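PDB 2D69: ribulose bisphosphate carboxylase from Pyrococcus horikoshii, which catalyses the addition of carbon dioxide and water to ribulose 1,5-bisphosphate, giving two molecules of 3-phosphoglycerate, probably as part of an archaeal AMP degradation pathway. Local coordinates for residues Leu120-Pro125 against Thr294-Ala299. Numbering follows the deposited sequence.
Sequences LLDFHP and TMLALA
Thr294 joins the two segments through two adjacent carbonyls of the strand. Thr294 N donates to Leu120 O at 3.2 Å, with an N-H...O angle of 159°, while Thr294 OG1 donates to Leu121 O at 2.9 Å, coming from above that carbonyl plane rather than along a lone pair. With chi1 at 62°, OG1 sits between the backbone N and carbonyl carbon of Thr294, where it also accepts from Ala297 N at 3.2 Å, a capping bond, with Thr294 as the N-cap residue of helix 295-305. The same torsion sends Thr294 CG2 against the strand, 3.8 Å from Leu121 CD2. With a valine in its place, Leu121 O would probably be left without its hydroxyl donor and the first turn of the helix without its side-chain cap. Ala297 turns its methyl to the strand, with CB 4.1 Å from Leu120 CD1, and its carbonyl O lies in the plane of the Phe123 ring, at the edge, 3.5 Å from CE2. Further along the strand, Leu296 CD2 rests against the carboxylate of Asp122, 3.8 Å from Asp122 OD2.

The contact joins the N-terminal domain of the Rubisco large chain to its alpha/beta-barrel domain: 292-293 adds a parallel edge strand beside 115-124, and Thr294 carries that pairing into the helix. Strand 115-124 carries a classic beta bulge here: Leu121 and Asp122 both face Glu29 of the neighbouring strand 26-34. One helical turn beyond Leu296, Lys300 forms a salt bridge with Asp122 OD1 and donates to Phe123 O, while helix 323-334 packs on Leu296 through Arg328, Ile329 and Phe332.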
ATOM      1  N   LEU A 120      39.448 -21.110 -14.081  1.00 16.31           N
ATOM      2  CA  LEU A 120      39.645 -19.867 -13.407  1.00 15.65           C
ATOM      3  C   LEU A 120      40.140 -20.193 -12.011  1.00 15.45           C
ATOM      4  O   LEU A 120      39.437 -20.819 -11.257  1.00 15.14           O
ATOM      5  CB  LEU A 120      38.320 -19.112 -13.405  1.00 16.90           C
ATOM      6  CG  LEU A 120      37.897 -17.905 -12.540  1.00 19.59           C
ATOM      7  CD1 LEU A 120      38.842 -17.394 -11.516  1.00 19.88           C
ATOM      8  CD2 LEU A 120      37.396 -16.798 -13.442  1.00 21.66           C
ATOM      9  N   LEU A 121      41.351 -19.761 -11.682  1.00 15.46           N
ATOM     10  CA  LEU A 121      42.021 -20.135 -10.447  1.00 15.11           C
ATOM     11  C   LEU A 121      41.729 -19.219  -9.276  1.00 15.34           C
ATOM     12  O   LEU A 121      41.559 -19.687  -8.151  1.00 16.47           O
ATOM     13  CB  LEU A 121      43.525 -20.186 -10.650  1.00 14.85           C
ATOM     14  CG  LEU A 121      43.996 -21.091 -11.745  1.00 15.64           C
ATOM     15  CD1 LEU A 121      45.549 -21.038 -11.852  1.00 17.84           C
ATOM     16  CD2 LEU A 121      43.491 -22.532 -11.492  1.00 17.53           C
ATOM     17  N   ASP A 122      41.696 -17.921  -9.534  1.00 15.70           N
ATOM     18  CA  ASP A 122      41.498 -16.905  -8.500  1.00 15.71           C
ATOM     19  C   ASP A 122      41.261 -15.565  -9.168  1.00 15.75           C
ATOM     20  O   ASP A 122      41.594 -15.366 -10.326  1.00 16.74           O
ATOM     21  CB  ASP A 122      42.767 -16.800  -7.616  1.00 15.77           C
ATOM     22  CG  ASP A 122      42.491 -16.271  -6.194  1.00 17.07           C
ATOM     23  OD1 ASP A 122      41.341 -15.938  -5.855  1.00 16.17           O
ATOM     24  OD2 ASP A 122      43.391 -16.156  -5.316  1.00 20.30           O
ATOM     25  N   PHE A 123      40.706 -14.626  -8.419  1.00 15.60           N
ATOM     26  CA  PHE A 123      40.570 -13.266  -8.869  1.00 15.33           C
ATOM     27  C   PHE A 123      40.874 -12.348  -7.652  1.00 15.95           C
ATOM     28  O   PHE A 123      40.808 -12.770  -6.460  1.00 15.75           O
ATOM     29  CB  PHE A 123      39.203 -13.032  -9.534  1.00 15.23           C
ATOM     30  CG  PHE A 123      38.036 -13.116  -8.566  1.00 14.77           C
ATOM     31  CD1 PHE A 123      37.465 -11.984  -8.082  1.00 16.12           C
ATOM     32  CD2 PHE A 123      37.521 -14.347  -8.181  1.00 14.49           C
ATOM     33  CE1 PHE A 123      36.364 -12.056  -7.203  1.00 16.26           C
ATOM     34  CE2 PHE A 123      36.420 -14.417  -7.253  1.00 17.39           C
ATOM     35  CZ  PHE A 123      35.873 -13.287  -6.793  1.00 16.30           C
ATOM     36  N   HIS A 124      41.309 -11.139  -7.953  1.00 15.78           N
ATOM     37  CA  HIS A 124      41.706 -10.184  -6.928  1.00 16.44           C
ATOM     38  C   HIS A 124      40.963  -8.868  -7.229  1.00 16.92           C
ATOM     39  O   HIS A 124      41.333  -8.127  -8.136  1.00 16.58           O
ATOM     40  CB  HIS A 124      43.255 -10.025  -6.916  1.00 17.69           C
ATOM     41  CG  HIS A 124      43.992 -11.349  -6.885  1.00 19.11           C
ATOM     42  ND1 HIS A 124      43.536 -12.441  -6.185  1.00 26.32           N
ATOM     43  CD2 HIS A 124      45.108 -11.773  -7.514  1.00 25.36           C
ATOM     44  CE1 HIS A 124      44.330 -13.474  -6.379  1.00 22.74           C
ATOM     45  NE2 HIS A 124      45.294 -13.098  -7.183  1.00 23.08           N
ATOM     46  N   PRO A 125      39.900  -8.574  -6.498  1.00 16.53           N
ATOM     47  CA  PRO A 125      39.205  -7.297  -6.708  1.00 17.01           C
ATOM     48  C   PRO A 125      39.907  -6.113  -6.074  1.00 16.35           C
ATOM     49  O   PRO A 125      40.250  -6.179  -4.919  1.00 14.66           O
ATOM     50  CB  PRO A 125      37.823  -7.548  -6.112  1.00 17.35           C
ATOM     51  CG  PRO A 125      38.107  -8.616  -4.964  1.00 18.76           C
ATOM     52  CD  PRO A 125      39.212  -9.444  -5.543  1.00 16.02           C
ATOM     53  N   THR A 294      37.711 -22.915  -9.618  1.00 18.09           N
ATOM     54  CA  THR A 294      38.179 -23.554  -8.389  1.00 16.91           C
ATOM     55  C   THR A 294      37.245 -23.244  -7.246  1.00 16.47           C
ATOM     56  O   THR A 294      36.532 -22.250  -7.276  1.00 14.63           O
ATOM     57  CB  THR A 294      39.562 -23.066  -8.005  1.00 17.22           C
ATOM     58  OG1 THR A 294      39.510 -21.647  -7.759  1.00 17.51           O
ATOM     59  CG2 THR A 294      40.577 -23.282  -9.130  1.00 18.02           C
ATOM     60  N   MET A 295      37.275 -24.096  -6.218  1.00 15.89           N
ATOM     61  CA  MET A 295      36.506 -23.887  -5.004  1.00 16.40           C
ATOM     62  C   MET A 295      36.956 -22.592  -4.322  1.00 16.40           C
ATOM     63  O   MET A 295      36.146 -21.927  -3.696  1.00 15.05           O
ATOM     64  CB  MET A 295      36.596 -25.076  -4.007  1.00 15.76           C
ATOM     65  CG  MET A 295      35.701 -24.904  -2.753  1.00 17.99           C
ATOM     66  SD  MET A 295      33.939 -24.822  -3.197  1.00 22.59           S
ATOM     67  CE  MET A 295      33.354 -23.563  -2.140  1.00 23.47           C
ATOM     68  N   LEU A 296      38.236 -22.237  -4.467  1.00 17.17           N
ATOM     69  CA  LEU A 296      38.770 -21.003  -3.885  1.00 17.13           C
ATOM     70  C   LEU A 296      38.066 -19.747  -4.457  1.00 16.61           C
ATOM     71  O   LEU A 296      37.702 -18.832  -3.710  1.00 14.29           O
ATOM     72  CB  LEU A 296      40.271 -20.905  -4.122  1.00 17.64           C
ATOM     73  CG  LEU A 296      40.923 -19.554  -3.767  1.00 19.45           C
ATOM     74  CD1 LEU A 296      40.704 -19.296  -2.279  1.00 21.91           C
ATOM     75  CD2 LEU A 296      42.416 -19.573  -4.084  1.00 22.46           C
ATOM     76  N   ALA A 297      37.843 -19.738  -5.772  1.00 15.57           N
ATOM     77  CA  ALA A 297      37.216 -18.596  -6.437  1.00 16.63           C
ATOM     78  C   ALA A 297      35.742 -18.484  -6.071  1.00 16.58           C
ATOM     79  O   ALA A 297      35.225 -17.417  -5.783  1.00 16.10           O
ATOM     80  CB  ALA A 297      37.383 -18.702  -7.943  1.00 15.52           C
ATOM     81  N   LEU A 298      35.075 -19.628  -6.069  1.00 16.72           N
ATOM     82  CA  LEU A 298      33.695 -19.725  -5.648  1.00 16.92           C
ATOM     83  C   LEU A 298      33.580 -19.219  -4.249  1.00 16.51           C
ATOM     84  O   LEU A 298      32.720 -18.415  -3.959  1.00 16.67           O
ATOM     85  CB  LEU A 298      33.253 -21.158  -5.669  1.00 17.89           C
ATOM     86  CG  LEU A 298      31.817 -21.532  -5.917  1.00 21.75           C
ATOM     87  CD1 LEU A 298      31.745 -23.044  -6.251  1.00 23.84           C
ATOM     88  CD2 LEU A 298      30.984 -21.249  -4.696  1.00 26.15           C
ATOM     89  N   ALA A 299      34.476 -19.674  -3.389  1.00 15.39           N
ATOM     90  CA  ALA A 299      34.455 -19.291  -1.992  1.00 15.49           C
ATOM     91  C   ALA A 299      34.670 -17.779  -1.821  1.00 15.36           C
ATOM     92  O   ALA A 299      34.127 -17.170  -0.904  1.00 13.29           O
ATOM     93  CB  ALA A 299      35.528 -20.050  -1.217  1.00 15.33           C
TER